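SM80.1 Vicilin (Solanum melongena, PDB 5VF5) probably serves as a seed storage protein of the 7S vicilin class, built from two cupin domains and holding a bound copper ion. Local coordinates at residues P218-R223 against N349-L354; D240-V245 against N261-R266; L319-P322 against T328-A331. One frame throughout, in Å; residues are numbered along the deposited sequence.

How the contacts relate
Contact 1 closes the longest loop: residues 218-223, on an edge strand early in the second cupin range, meet 349-354 with 125 residues between them. Contact 2 and contact 3 are both nested inside that loop and follow one another in series, 240-245 with 261-266 across 15 residues, then 319-322 with 328-331 across five. Contact 2 touches both others. Lys351 NZ lies 2.8 Å from Asn261 OD1, joining it to contact 1, while Arg266 O lies 2.8 Å from Ile321 N, where strands 265-272 and 318-321 are neighbours. Contacts 1 and 3 stay about 7 Å apart at their nearest atoms; both bring the seven-stranded sheet against the curled six-stranded one.

Contact 1 (P218-R223 against N349-L354); sequences PQFGSR and NRKNFL. With ACT (acetate ion), chain C.
Phe353 turns the edge of its ring toward the face of Phe220 in a T-shaped pair, with centroids 5.4 Å apart and planes at 69°. Its CE1 stands 4.0 Å above the Phe220 ring plane, over the centre, while CG of Gln219 lies over the opposite face, so the ring is sandwiched. Phe220 has two deposited conformers, and this geometry belongs to one of them. Tyr391 adds a further ring beside both phenylalanines.

The aliphatic contact is made by the base of Lys351: its CG comes 3.8 Å from Phe220 CE2, obliquely to the ring. Beyond that the lysine turns away, bent at chi2 (-102°) and again at chi4, which carries the amine off the aromatic pair.

Polar contacts involve that amine. Lys351 NZ donates to O of the acetate at 2.8 Å and also bonds to Asn261 OD1; the nearby negative ion probably favours its charged form.

The two strands share no backbone pairing, their closest CA atoms, of Phe220 and Lys351, being 9.7 Å apart. Strand 220-222, entered through a classic beta bulge in which Gln219 and Phe220 face Phe227, thus meets strand 351-353 as facing walls of a cupin beta-barrel.

Contact 2 (D240-V245 against N261-R266); sequences DLDAAV and NSRSTR. With ACT (acetate ion), chain C.
The guanidinium group of Arg266 meets the CB of Ala244 obliquely, with NH2 3.9 Å from that methyl carbon. Its edges are occupied by polar partners. Ser264 OG lies almost in the guanidinium plane and is gripped side-on by two nitrogens, NE at 3.1 Å and NH2 at 3.0 Å from that one oxygen. Since OG accepts both, its own proton is left for Ile344 O, the third bond of this buried hydroxyl. Another part of the edge faces the acetate, where NH1 of Arg266 donates to O at 2.9 Å, and NH1 also forms a salt bridge with Glu229. Bends at chi2 (-87°) and chi3 bring the arginine round to these partners, with CD passing close to the same acetate oxygen. Asn261 holds the other acetate oxygen: ND2 points at OXT over 3.0 Å and nearly straight, at 170°. Tyr259 OH also bonds the ion.

The second flat group, the guanidinium of Arg263, has Asp242 near its plane at the edge. OD2 of Asp242 and NH2 of Arg263 are 4.4 Å apart, too far for a salt bridge, and a water fills the gap. It donates to Asp242 OD2 at 2.6 Å and accepts a weak bond from Arg263 NH2. The other carboxylate oxygen, OD1, takes the backbone N of Met347, while Arg263 NE bonds to Asn345 O.

The touching parts run 54° apart in direction and are not paired with each other. In the seven-stranded sheet strand 337-344 lies between strands 243-250 and 265-272, and Ala244 pairs through its backbone with Gly343. Leu241, Ala243 and Val245 pack on strand 69-77 of the first cupin region.

Contact 3 (L319-P322 against T328-A331); sequences LVIP and TFIA
Phe329 butts the far end of its ring against the neighbouring side chains of Leu319 and Ile321, all three being buried. CD1 of Ile321 lies at the ring edge, near its plane, 4.0 Å from Phe329 CZ; these two side chains approach from opposite directions. CD2 of Leu319 comes in obliquely, 3.9 Å from Phe329 CE2 and 4.1 Å from CZ, so CZ is touched by both aliphatic residues. The reach of Ile321 follows from its torsions: CG1 sits beside the backbone N, and an extended chi2 of 170° sends CD1 out to the ring. Leu319 instead has CG anti to N (chi1 -175°), which carries CD2 to the neighbouring ring carbon.

The contacts are wholly apolar. CA separations of 11.1 Å for Leu319 with Phe329 and 10.5 Å for Ile321 with Thr328 are too wide for paired strands, so the two segments face each other and meet through side chains alone. At its nearest atom the Ile321 side chain is about 4 Å from the acetate, probably picked up from the crystallisation liquor, and about 9 Å from the copper ion.

Strand 318-321 pairs with strand 265-272, through Leu319 with Val268 and Ile321 with Arg266. Strand 327-331 belongs to the curled sheet, flanked by strands 254-261 and 275-281. Phe329 also packs on Phe277, Tyr259, Met248 and Ile250 within the barrel interior.

Contact 1 (P218-R223 against N349-L354)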
loop_
_atom_site.group_PDB
_atom_site.type_symbol
_atom_site.label_atom_id
_atom_site.label_comp_id
_atom_site.label_asym_id
_atom_site.label_seq_id
_atom_site.Cartn_x
_atom_site.Cartn_y
_atom_site.Cartn_z
ATOM N N PRO A 218 -0.929 13.506 -14.601
ATOM C CA PRO A 218 -0.624 13.546 -13.157
ATOM C C PRO A 218 -1.253 14.777 -12.471
ATOM O O PRO A 218 -1.444 15.813 -13.124
ATOM C CB PRO A 218 0.888 13.666 -13.112
ATOM C CG PRO A 218 1.390 13.317 -14.463
ATOM C CD PRO A 218 0.280 13.452 -15.444
ATOM N N GLN A 219 -1.565 14.678 -11.192
ATOM C CA GLN A 219 -1.919 15.871 -10.427
ATOM C C GLN A 219 -0.795 16.883 -10.411
ATOM O O GLN A 219 -1.028 18.112 -10.582
ATOM C CB GLN A 219 -2.286 15.552 -9.012
ATOM C CG GLN A 219 -2.669 16.819 -8.271
ATOM C CD GLN A 219 -3.256 16.558 -6.927
ATOM O OE1 GLN A 219 -3.083 15.492 -6.364
ATOM N NE2 GLN A 219 -3.979 17.564 -6.397
ATOM N N PHE A 220 0.426 16.388 -10.113
ATOM C CA PHE A 220 1.678 17.194 -10.056
ATOM C C PHE A 220 2.668 16.465 -10.957
ATOM O O PHE A 220 2.796 15.251 -10.855
ATOM C CB PHE A 220 2.265 17.316 -8.628
ATOM C CG PHE A 220 1.290 17.872 -7.634
ATOM C CD1 PHE A 220 0.867 19.199 -7.729
ATOM C CD2 PHE A 220 0.779 17.088 -6.586
ATOM C CE1 PHE A 220 -0.037 19.737 -6.827
ATOM C CE2 PHE A 220 -0.140 17.636 -5.698
ATOM C CZ PHE A 220 -0.569 18.956 -5.826
ATOM N N GLY A 221 3.339 17.158 -11.878
ATOM C CA GLY A 221 4.360 16.497 -12.604
ATOM C C GLY A 221 5.277 17.473 -13.231
ATOM O O GLY A 221 4.967 18.663 -13.340
ATOM N N SER A 222 6.427 16.942 -13.593
ATOM C CA SER A 222 7.410 17.665 -14.359
ATOM C C SER A 222 8.274 16.665 -15.108
ATOM O O SER A 222 8.020 15.449 -15.054
ATOM C CB SER A 222 8.298 18.466 -13.442
ATOM O OG SER A 222 9.193 17.603 -12.773
ATOM N N ARG A 223 9.310 17.143 -15.793
ATOM C CA ARG A 223 10.146 16.185 -16.488
ATOM C C ARG A 223 10.921 15.255 -15.547
ATOM O O ARG A 223 11.525 14.311 -16.032
ATOM C CB ARG A 223 11.094 16.877 -17.458
ATOM C CG ARG A 223 12.198 17.703 -16.842
ATOM C CD ARG A 223 12.879 18.464 -17.998
ATOM N NE ARG A 223 13.989 19.323 -17.592
ATOM C CZ ARG A 223 15.291 19.016 -17.659
ATOM N NH1 ARG A 223 16.193 19.916 -17.258
ATOM N NH2 ARG A 223 15.716 17.832 -18.109
ATOM N N ASN A 349 -7.144 16.235 2.562
ATOM C CA ASN A 349 -5.683 16.362 2.520
ATOM C C ASN A 349 -5.218 17.193 1.335
ATOM O O ASN A 349 -5.718 17.026 0.202
ATOM C CB ASN A 349 -5.006 15.014 2.432
ATOM C CG ASN A 349 -3.480 15.128 2.559
ATOM O OD1 ASN A 349 -2.961 15.514 3.627
ATOM N ND2 ASN A 349 -2.753 14.821 1.455
ATOM N N ARG A 350 -4.238 18.049 1.584
ATOM C CA ARG A 350 -3.583 18.764 0.512
ATOM C C ARG A 350 -2.058 18.669 0.668
ATOM O O ARG A 350 -1.503 18.614 1.791
ATOM C CB ARG A 350 -4.075 20.202 0.418
ATOM C CG ARG A 350 -5.583 20.343 0.197
ATOM C CD ARG A 350 -6.052 19.857 -1.176
ATOM N NE ARG A 350 -7.483 20.137 -1.431
ATOM C CZ ARG A 350 -8.483 19.312 -1.149
ATOM N NH1 ARG A 350 -8.255 18.100 -0.631
ATOM N NH2 ARG A 350 -9.725 19.696 -1.426
ATOM N N LYS A 351 -1.398 18.570 -0.483
ATOM C CA LYS A 351 0.050 18.656 -0.597
ATOM C C LYS A 351 0.462 20.108 -0.551
ATOM O O LYS A 351 -0.115 20.947 -1.254
ATOM C CB LYS A 351 0.573 18.094 -1.907
ATOM C CG LYS A 351 0.437 16.626 -2.061
ATOM C CD LYS A 351 1.733 15.974 -1.811
ATOM C CE LYS A 351 1.760 14.460 -1.982
ATOM N NZ LYS A 351 0.702 13.769 -1.188
ATOM N N ASN A 352 1.445 20.411 0.279
ATOM C CA ASN A 352 2.011 21.740 0.436
ATOM C C ASN A 352 3.480 21.678 0.097
ATOM O O ASN A 352 4.291 21.129 0.888
ATOM C CB ASN A 352 1.878 22.186 1.890
ATOM C CG ASN A 352 0.447 22.445 2.290
ATOM O OD1 ASN A 352 0.001 23.586 2.317
ATOM N ND2 ASN A 352 -0.293 21.375 2.570
ATOM N N PHE A 353 3.885 22.229 -1.043
ATOM C CA PHE A 353 5.279 22.221 -1.440
ATOM C C PHE A 353 5.998 23.390 -0.803
ATOM O O PHE A 353 5.425 24.448 -0.561
ATOM C CB PHE A 353 5.394 22.258 -2.974
ATOM C CG PHE A 353 5.127 20.928 -3.583
ATOM C CD1 PHE A 353 3.822 20.519 -3.874
ATOM C CD2 PHE A 353 6.168 20.013 -3.747
ATOM C CE1 PHE A 353 3.575 19.261 -4.381
ATOM C CE2 PHE A 353 5.906 18.736 -4.216
ATOM C CZ PHE A 353 4.613 18.375 -4.536
ATOM N N LEU A 354 7.258 23.133 -0.444
ATOM C CA LEU A 354 8.057 24.053 0.341
ATOM C C LEU A 354 9.155 24.759 -0.456
ATOM O O LEU A 354 9.886 25.601 0.097
ATOM C CB LEU A 354 8.663 23.273 1.498
ATOM C CG LEU A 354 7.615 22.702 2.457
ATOM C CD1 LEU A 354 8.257 21.634 3.353
ATOM C CD2 LEU A 354 6.989 23.790 3.278
HETATM C C ACT C . 2.578 11.052 -0.487
HETATM O O ACT C . 1.360 11.086 -0.844
HETATM O OXT ACT C . 3.039 11.936 0.270
HETATM C CH3 ACT C . 3.538 9.992 -0.970
#

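Contact 2 (D240-V245 against N261-R266)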
loop_
_atom_site.group_PDB
_atom_site.type_symbol
_atom_site.label_atom_id
_atom_site.label_comp_id
_atom_site.label_asym_id
_atom_site.label_seq_id
_atom_site.Cartn_x
_atom_site.Cartn_y
_atom_site.Cartn_z
ATOM N N ASP A 240 -15.374 5.169 2.963
ATOM C CA ASP A 240 -15.594 4.480 4.239
ATOM C C ASP A 240 -14.323 4.322 5.076
ATOM O O ASP A 240 -14.344 4.528 6.273
ATOM C CB ASP A 240 -16.331 3.135 4.057
ATOM C CG ASP A 240 -15.731 2.217 2.982
ATOM O OD1 ASP A 240 -14.632 2.467 2.401
ATOM O OD2 ASP A 240 -16.407 1.181 2.688
ATOM N N LEU A 241 -13.220 3.964 4.423
ATOM C CA LEU A 241 -11.931 3.872 5.058
ATOM C C LEU A 241 -11.268 5.244 5.209
ATOM O O LEU A 241 -10.352 5.369 5.975
ATOM C CB LEU A 241 -11.039 2.972 4.245
ATOM C CG LEU A 241 -11.319 1.488 4.328
ATOM C CD1 LEU A 241 -10.453 0.768 3.316
ATOM C CD2 LEU A 241 -10.996 0.989 5.715
ATOM N N ASP A 242 -11.739 6.235 4.462
ATOM C CA ASP A 242 -11.148 7.558 4.371
ATOM C C ASP A 242 -9.688 7.432 3.971
ATOM O O ASP A 242 -8.801 8.013 4.583
ATOM C CB ASP A 242 -11.342 8.375 5.642
ATOM C CG ASP A 242 -10.978 9.821 5.455
ATOM O OD1 ASP A 242 -10.984 10.299 4.288
ATOM O OD2 ASP A 242 -10.679 10.485 6.464
ATOM N N ALA A 243 -9.482 6.679 2.909
ATOM C CA ALA A 243 -8.153 6.356 2.405
ATOM C C ALA A 243 -7.923 6.910 1.005
ATOM O O ALA A 243 -8.861 7.092 0.230
ATOM C CB ALA A 243 -7.913 4.861 2.450
ATOM N N ALA A 244 -6.670 7.121 0.668
ATOM C CA ALA A 244 -6.238 7.438 -0.664
ATOM C C ALA A 244 -5.206 6.440 -1.118
ATOM O O ALA A 244 -4.509 5.811 -0.286
ATOM C CB ALA A 244 -5.647 8.814 -0.719
ATOM N N VAL A 245 -5.029 6.354 -2.424
ATOM C CA VAL A 245 -3.941 5.576 -3.006
ATOM C C VAL A 245 -3.160 6.495 -3.924
ATOM O O VAL A 245 -3.721 7.023 -4.884
ATOM C CB VAL A 245 -4.404 4.328 -3.784
ATOM C CG1 VAL A 245 -3.207 3.594 -4.320
ATOM C CG2 VAL A 245 -5.324 3.482 -2.924
ATOM N N ASN A 261 2.135 16.790 3.776
ATOM C CA ASN A 261 0.694 16.540 3.680
ATOM C C ASN A 261 -0.007 17.224 4.839
ATOM O O ASN A 261 0.397 17.113 5.982
ATOM C CB ASN A 261 0.440 15.049 3.724
ATOM C CG ASN A 261 0.859 14.372 2.456
ATOM O OD1 ASN A 261 0.307 14.684 1.390
ATOM N ND2 ASN A 261 1.831 13.458 2.543
ATOM N N SER A 262 -1.085 17.928 4.544
ATOM C CA SER A 262 -1.772 18.707 5.546
ATOM C C SER A 262 -2.379 17.902 6.674
ATOM O O SER A 262 -2.319 18.314 7.812
ATOM C CB SER A 262 -2.821 19.609 4.886
ATOM O OG SER A 262 -3.895 18.863 4.341
ATOM N N ARG A 263 -3.006 16.772 6.345
ATOM C CA ARG A 263 -3.667 15.949 7.373
ATOM C C ARG A 263 -3.500 14.451 7.276
ATOM O O ARG A 263 -3.727 13.769 8.267
ATOM C CB ARG A 263 -5.126 16.280 7.494
ATOM C CG ARG A 263 -5.928 16.032 6.307
ATOM C CD ARG A 263 -7.429 16.161 6.695
ATOM N NE ARG A 263 -8.027 14.993 7.337
ATOM C CZ ARG A 263 -8.445 14.841 8.596
ATOM N NH1 ARG A 263 -8.243 15.773 9.545
ATOM N NH2 ARG A 263 -9.029 13.696 8.945
ATOM N N SER A 264 -3.050 13.953 6.122
ATOM C CA SER A 264 -3.014 12.545 5.880
ATOM C C SER A 264 -1.658 11.950 6.178
ATOM O O SER A 264 -0.661 12.437 5.696
ATOM C CB SER A 264 -3.431 12.254 4.440
ATOM O OG SER A 264 -3.373 10.865 4.104
ATOM N N THR A 265 -1.655 10.906 6.984
ATOM C CA THR A 265 -0.458 10.095 7.189
ATOM C C THR A 265 -0.337 9.126 6.019
ATOM O O THR A 265 -1.347 8.563 5.553
ATOM C CB THR A 265 -0.589 9.287 8.495
ATOM O OG1 THR A 265 -0.607 10.184 9.598
ATOM C CG2 THR A 265 0.541 8.301 8.691
ATOM N N ARG A 266 0.880 8.962 5.507
ATOM C CA ARG A 266 1.137 8.120 4.342
ATOM C C ARG A 266 1.953 6.917 4.689
ATOM O O ARG A 266 2.916 7.020 5.428
ATOM C CB ARG A 266 1.803 8.934 3.227
ATOM C CG ARG A 266 0.967 10.166 2.800
ATOM C CD ARG A 266 -0.047 9.746 1.714
ATOM N NE ARG A 266 -1.322 10.345 1.853
ATOM C CZ ARG A 266 -2.032 10.828 0.880
ATOM N NH1 ARG A 266 -1.515 10.923 -0.360
ATOM N NH2 ARG A 266 -3.245 11.209 1.146
HETATM C C ACT C . 2.578 11.052 -0.487
HETATM O O ACT C . 1.360 11.086 -0.844
HETATM O OXT ACT C . 3.039 11.936 0.270
HETATM C CH3 ACT C . 3.538 9.992 -0.970
HETATM O O HOH W 1 -10.207 13.016 6.529
#

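Contact 3 (L319-P322 against T328-A331)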
loop_
_atom_site.group_PDB
_atom_site.type_symbol
_atom_site.label_atom_id
_atom_site.label_comp_id
_atom_site.label_asym_id
_atom_site.label_seq_id
_atom_site.Cartn_x
_atom_site.Cartn_y
_atom_site.Cartn_z
ATOM N N LEU A 319 8.010 3.431 4.411
ATOM C CA LEU A 319 8.190 4.593 5.238
ATOM C C LEU A 319 6.829 5.144 5.599
ATOM O O LEU A 319 6.024 5.380 4.700
ATOM C CB LEU A 319 8.974 5.679 4.525
ATOM C CG LEU A 319 9.326 6.908 5.350
ATOM C CD1 LEU A 319 10.258 6.626 6.521
ATOM C CD2 LEU A 319 9.920 7.985 4.465
ATOM N N VAL A 320 6.604 5.433 6.871
ATOM C CA VAL A 320 5.405 6.117 7.306
ATOM C C VAL A 320 5.765 7.615 7.386
ATOM O O VAL A 320 6.710 7.994 8.075
ATOM C CB VAL A 320 4.904 5.592 8.655
ATOM C CG1 VAL A 320 3.748 6.442 9.149
ATOM C CG2 VAL A 320 4.529 4.117 8.541
ATOM N N ILE A 321 4.998 8.440 6.689
ATOM C CA ILE A 321 5.172 9.883 6.744
ATOM C C ILE A 321 4.000 10.433 7.570
ATOM O O ILE A 321 2.866 10.534 7.026
ATOM C CB ILE A 321 5.133 10.545 5.342
ATOM C CG1 ILE A 321 6.013 9.780 4.309
ATOM C CG2 ILE A 321 5.545 12.026 5.503
ATOM C CD1 ILE A 321 5.783 10.289 2.902
ATOM N N PRO A 322 4.233 10.829 8.828
ATOM C CA PRO A 322 3.126 11.412 9.580
ATOM C C PRO A 322 2.659 12.739 8.939
ATOM O O PRO A 322 3.453 13.447 8.294
ATOM C CB PRO A 322 3.735 11.671 10.958
ATOM C CG PRO A 322 4.930 10.824 11.010
ATOM C CD PRO A 322 5.456 10.700 9.630
ATOM N N THR A 328 11.359 14.917 1.814
ATOM C CA THR A 328 11.882 14.870 0.454
ATOM C C THR A 328 12.430 13.487 0.190
ATOM O O THR A 328 12.920 12.793 1.105
ATOM C CB THR A 328 12.942 15.971 0.190
ATOM O OG1 THR A 328 13.343 15.962 -1.179
ATOM C CG2 THR A 328 14.168 15.759 1.037
ATOM N N PHE A 329 12.375 13.095 -1.062
ATOM C CA PHE A 329 12.975 11.856 -1.578
ATOM C C PHE A 329 13.868 12.223 -2.757
ATOM O O PHE A 329 13.453 12.976 -3.629
ATOM C CB PHE A 329 11.940 10.866 -2.077
ATOM C CG PHE A 329 10.944 10.420 -1.052
ATOM C CD1 PHE A 329 9.765 11.115 -0.859
ATOM C CD2 PHE A 329 11.158 9.275 -0.298
ATOM C CE1 PHE A 329 8.820 10.676 0.071
ATOM C CE2 PHE A 329 10.239 8.827 0.621
ATOM C CZ PHE A 329 9.066 9.531 0.817
ATOM N N ILE A 330 15.038 11.606 -2.820
ATOM C CA ILE A 330 16.026 11.842 -3.845
ATOM C C ILE A 330 16.329 10.442 -4.451
ATOM O O ILE A 330 16.843 9.546 -3.772
ATOM C CB ILE A 330 17.344 12.422 -3.271
ATOM C CG1 ILE A 330 17.095 13.799 -2.643
ATOM C CG2 ILE A 330 18.367 12.537 -4.379
ATOM C CD1 ILE A 330 16.752 13.721 -1.166
ATOM N N ALA A 331 15.975 10.259 -5.706
ATOM C CA ALA A 331 16.266 9.046 -6.435
ATOM C C ALA A 331 17.752 8.853 -6.558
ATOM O O ALA A 331 18.527 9.800 -6.763
ATOM C CB ALA A 331 15.605 9.062 -7.798
#